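Local coordinates for photosystem II assembly protein Ycf48 (Thermosynechococcus elongatus, PDB 5OJ5), which probably assists early assembly of photosystem II and replacement of photodamaged D1, and binds the C-terminal extension of the D1 precursor with its seven-bladed beta-propeller, at residues 198-202 with 203-207; 208-211 with 212-215. All blocks are in the same frame, centred on the assembly; numbering follows the deposited sequence. Where two conformers were deposited one is given.

Interaction 1. Residues 198-202 with 203-207; sequences AVSSR and GSFYS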
loop_
_atom_site.group_PDB
_atom_site.type_symbol
_atom_site.label_atom_id
_atom_site.label_comp_id
_atom_site.label_asym_id
_atom_site.label_seq_id
_atom_site.Cartn_x
_atom_site.Cartn_y
_atom_site.Cartn_z
ATOM N N ALA A 198 3.455 5.259 -10.695
ATOM C CA ALA A 198 3.566 6.365 -9.754
ATOM C C ALA A 198 2.701 7.524 -10.227
ATOM O O ALA A 198 2.792 7.943 -11.388
ATOM C CB ALA A 198 5.001 6.838 -9.669
ATOM N N VAL A 199 1.912 8.072 -9.344
ATOM C CA VAL A 199 1.104 9.257 -9.627
ATOM C C VAL A 199 1.920 10.495 -9.317
ATOM O O VAL A 199 2.578 10.573 -8.275
ATOM C CB VAL A 199 -0.198 9.217 -8.812
ATOM C CG1 VAL A 199 -1.006 10.501 -9.062
ATOM C CG2 VAL A 199 -1.022 7.972 -9.208
ATOM N N SER A 200 1.890 11.494 -10.208
ATOM C CA SER A 200 2.649 12.729 -10.003
ATOM C C SER A 200 2.105 13.495 -8.791
ATOM O O SER A 200 0.985 13.257 -8.331
ATOM C CB SER A 200 2.605 13.574 -11.270
ATOM O OG SER A 200 1.317 14.158 -11.487
ATOM N N SER A 201 2.911 14.446 -8.295
ATOM C CA SER A 201 2.656 15.057 -6.987
ATOM C C SER A 201 1.233 15.582 -6.864
ATOM O O SER A 201 0.579 15.363 -5.845
ATOM C CB SER A 201 3.642 16.209 -6.751
ATOM O OG SER A 201 4.998 15.821 -6.880
ATOM N N ARG A 202 0.773 16.334 -7.870
ATOM C CA ARG A 202 -0.533 16.962 -7.858
ATOM C C ARG A 202 -1.514 16.231 -8.746
ATOM O O ARG A 202 -2.591 16.767 -9.064
ATOM C CB ARG A 202 -0.414 18.456 -8.221
ATOM C CG ARG A 202 0.592 19.183 -7.318
ATOM C CD ARG A 202 0.146 19.244 -5.879
ATOM N NE ARG A 202 -1.035 20.096 -5.761
ATOM C CZ ARG A 202 -1.023 21.421 -5.595
ATOM N NH1 ARG A 202 0.113 22.117 -5.503
ATOM N NH2 ARG A 202 -2.178 22.056 -5.528
ATOM N N GLY A 203 -1.188 15.000 -9.137
ATOM C CA GLY A 203 -2.102 14.190 -9.919
ATOM C C GLY A 203 -2.304 14.640 -11.343
ATOM O O GLY A 203 -3.277 14.194 -11.978
ATOM N N SER A 204 -1.403 15.453 -11.898
ATOM C CA SER A 204 -1.560 15.872 -13.288
ATOM C C SER A 204 -1.374 14.731 -14.258
ATOM O O SER A 204 -1.991 14.720 -15.328
ATOM C CB SER A 204 -0.568 16.978 -13.619
ATOM O OG SER A 204 -0.940 18.203 -13.007
ATOM N N PHE A 205 -0.474 13.779 -13.924
ATOM C CA PHE A 205 -0.147 12.686 -14.825
ATOM C C PHE A 205 0.389 11.516 -14.003
ATOM O O PHE A 205 0.415 11.566 -12.773
ATOM C CB PHE A 205 0.688 13.174 -16.007
ATOM C CG PHE A 205 2.002 13.780 -15.624
ATOM C CD1 PHE A 205 3.089 12.961 -15.314
ATOM C CD2 PHE A 205 2.175 15.168 -15.554
ATOM C CE1 PHE A 205 4.322 13.512 -14.978
ATOM C CE2 PHE A 205 3.410 15.708 -15.211
ATOM C CZ PHE A 205 4.457 14.880 -14.890
ATOM N N TYR A 206 0.773 10.427 -14.676
ATOM C CA TYR A 206 1.368 9.293 -13.995
ATOM C C TYR A 206 2.568 8.844 -14.790
ATOM O O TYR A 206 2.764 9.242 -15.937
ATOM C CB TYR A 206 0.349 8.176 -13.764
ATOM C CG TYR A 206 -0.131 7.455 -14.995
ATOM C CD1 TYR A 206 0.419 6.208 -15.376
ATOM C CD2 TYR A 206 -1.180 7.946 -15.770
ATOM C CE1 TYR A 206 -0.036 5.527 -16.482
ATOM C CE2 TYR A 206 -1.635 7.246 -16.894
ATOM C CZ TYR A 206 -1.058 6.036 -17.225
ATOM O OH TYR A 206 -1.537 5.371 -18.337
ATOM N N SER A 207 3.357 7.987 -14.154
ATOM C CA SER A 207 4.557 7.449 -14.771
ATOM C C SER A 207 4.624 5.949 -14.505
ATOM O O SER A 207 4.157 5.467 -13.470
ATOM C CB SER A 207 5.821 8.106 -14.265
ATOM O OG SER A 207 5.753 9.519 -14.500
HETATM O O HOH W 1 4.536 10.644 -12.262
#

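Interaction 2. Residues 208-211 with 212-215; sequences TWEP and GQTA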
loop_
_atom_site.group_PDB
_atom_site.type_symbol
_atom_site.label_atom_id
_atom_site.label_comp_id
_atom_site.label_asym_id
_atom_site.label_seq_id
_atom_site.Cartn_x
_atom_site.Cartn_y
_atom_site.Cartn_z
ATOM N N THR A 208 5.233 5.213 -15.431
ATOM C CA THR A 208 5.459 3.782 -15.267
ATOM C C THR A 208 6.931 3.440 -15.445
ATOM O O THR A 208 7.672 4.135 -16.153
ATOM C CB THR A 208 4.602 2.952 -16.238
ATOM O OG1 THR A 208 4.906 3.335 -17.583
ATOM C CG2 THR A 208 3.104 3.126 -15.995
ATOM N N TRP A 209 7.332 2.340 -14.818
ATOM C CA TRP A 209 8.692 1.832 -14.997
ATOM C C TRP A 209 8.647 0.327 -14.974
ATOM O O TRP A 209 7.920 -0.259 -14.188
ATOM C CB TRP A 209 9.621 2.341 -13.884
ATOM C CG TRP A 209 11.025 1.780 -14.023
ATOM C CD1 TRP A 209 12.008 2.262 -14.806
ATOM C CD2 TRP A 209 11.537 0.598 -13.384
ATOM N NE1 TRP A 209 13.140 1.459 -14.672
ATOM C CE2 TRP A 209 12.871 0.455 -13.787
ATOM C CE3 TRP A 209 10.998 -0.322 -12.491
ATOM C CZ2 TRP A 209 13.680 -0.602 -13.334
ATOM C CZ3 TRP A 209 11.802 -1.365 -12.043
ATOM C CH2 TRP A 209 13.115 -1.473 -12.459
ATOM N N GLU A 210 9.470 -0.301 -15.805
ATOM C CA GLU A 210 9.677 -1.738 -15.706
ATOM C C GLU A 210 11.151 -2.025 -15.868
ATOM O O GLU A 210 11.878 -1.251 -16.489
ATOM C CB GLU A 210 8.894 -2.544 -16.736
ATOM C CG GLU A 210 9.196 -2.229 -18.117
ATOM C CD GLU A 210 8.389 -3.136 -19.026
ATOM O OE1 GLU A 210 8.596 -4.376 -19.016
ATOM O OE2 GLU A 210 7.514 -2.603 -19.718
ATOM N N PRO A 211 11.610 -3.170 -15.344
ATOM C CA PRO A 211 13.020 -3.544 -15.439
ATOM C C PRO A 211 13.493 -3.437 -16.868
ATOM O O PRO A 211 12.788 -3.834 -17.810
ATOM C CB PRO A 211 13.017 -4.994 -14.958
ATOM C CG PRO A 211 11.935 -5.013 -13.951
ATOM C CD PRO A 211 10.868 -4.059 -14.443
ATOM N N GLY A 212 14.701 -2.913 -17.021
ATOM C CA GLY A 212 15.269 -2.667 -18.302
ATOM C C GLY A 212 15.175 -1.230 -18.738
ATOM O O GLY A 212 16.012 -0.769 -19.508
ATOM N N GLN A 213 14.161 -0.509 -18.261
ATOM C CA GLN A 213 14.024 0.896 -18.604
ATOM C C GLN A 213 15.032 1.700 -17.789
ATOM O O GLN A 213 15.277 1.408 -16.613
ATOM C CB GLN A 213 12.623 1.366 -18.214
ATOM C CG GLN A 213 11.566 1.525 -19.264
ATOM C CD GLN A 213 10.211 1.901 -18.574
ATOM O OE1 GLN A 213 9.446 1.026 -18.279
ATOM N NE2 GLN A 213 9.948 3.214 -18.288
ATOM N N THR A 214 15.588 2.745 -18.381
ATOM C CA THR A 214 16.516 3.555 -17.606
ATOM C C THR A 214 15.890 4.783 -16.964
ATOM O O THR A 214 16.578 5.482 -16.223
ATOM C CB THR A 214 17.730 3.972 -18.429
ATOM O OG1 THR A 214 17.300 4.810 -19.506
ATOM C CG2 THR A 214 18.442 2.764 -18.963
ATOM N N ALA A 215 14.615 5.048 -17.220
ATOM C CA ALA A 215 13.923 6.192 -16.661
ATOM C C ALA A 215 12.450 5.831 -16.612
ATOM O O ALA A 215 11.995 4.949 -17.341
ATOM C CB ALA A 215 14.114 7.439 -17.541
HETATM O O HOH W 2 6.991 1.832 -18.461
#

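Interaction 1. Residues 198-202 with 203-207
S200 and F205 face each other where a beta hairpin turns back on itself. The backbone bonds form a short ladder: A198 N to S207 O at 2.9 Å and S207 N to A198 O at 2.8 Å make the hydrogen-bonded antiparallel pair, and V199 and Y206 make the next, non-hydrogen-bonded one. A type I turn, closed by G203 N on S200 O (2.9 Å), reverses the chain; G203, its fourth residue, has positive phi (71°).

One side-chain bond crosses directly: S200 OG donates to F205 O at 3.0 Å. The F205 O carbonyl also receives S200 N at 3.0 Å; both donors come from the same face of its plane, so one residue grips F205 O twice. Chi1 of 72° sets OG between the S200 backbone N and carbonyl carbon, within reach of F205 O. A water bonds S207 OG at 2.8 Å and, weakly, A198 O.

The apolar contacts are lighter. S200 CB sits over the centre of the F205 ring in a CH-pi contact, 4.1 Å from the centroid, and V199 CG1 packs on G203 CA.

The hairpin joins strands 196-199 and 205-209, the two middle strands of one propeller blade; on the side of V199 and Y206 lies strand 227-232, with L227 and M230 touching both, while the Y206 ring stacks on H219 of strand 217-220.

Interaction 2. Residues 208-211 with 212-215
Q213 folds its side chain back along the end of the strand it has just left, past W209 and E210. Q213 CB rests 3.2 Å from E210 O and 3.6 Å from W209 CD1, against both the turn carbonyl and the pyrrole end of the indole. CG continues alongside E210 O, and the chain stays extended there (chi2 175°), which carries the amide back to the backbone of 208-210. CD lies beside E210 N and W209 CA.

At the tip the amide divides its work. Q213 OE1 accepts from E210 N at 2.8 Å, the donor standing well above the amide's carbonyl plane. It also accepts from a water that bonds T208 OG1, whose other partner is H219. OE1 also abuts E210 CG, where the two side chains cross at about a right angle. Q213 NE2 donates a long but fairly straight bond to T208 O (3.3 Å, 160°), which lies near the amide plane. A weak bond runs from NE2 to A215 O. With donors at OE1 and acceptors at NE2, the orientation of the amide is defined, and it ties 213-215 to the strand.

The backbone of Q213 is held as well: Q213 N closes a type II turn on E210 O at 3.0 Å, with G212 at positive phi, and Q213 O receives W209 NE1 at 2.9 Å, from above the carbonyl plane. A215 O sits at the indole edge, in plane, while P211 N lies over one face toward the rim.

This loop leads from strand 205-209 to the outermost strand 217-220 of the blade; W209 also packs on Y196 of strand 196-199 and on L177 and V178 of strand 175-178 in the preceding blade.

Interactions 1 and 2 follow one another along the chain and share strand 205-209, the first at its start and the second at its end, within one blade; 208-215 lie wholly in the Arg-rich patch, interaction 1 only from R202 onward. Interaction 1 is partly buried and joins two paired strands, so backbone bonds dominate and the serine hydroxyl only reinforces them. Interaction 2 lies at the surface, farther from the centre of the chain, and pairs a strand end with an irregular loop; there a glutamine amide and an indole N-H supply much of the bonding. The turns differ: type I with glycine last in interaction 1, type II with glycine third in interaction 2.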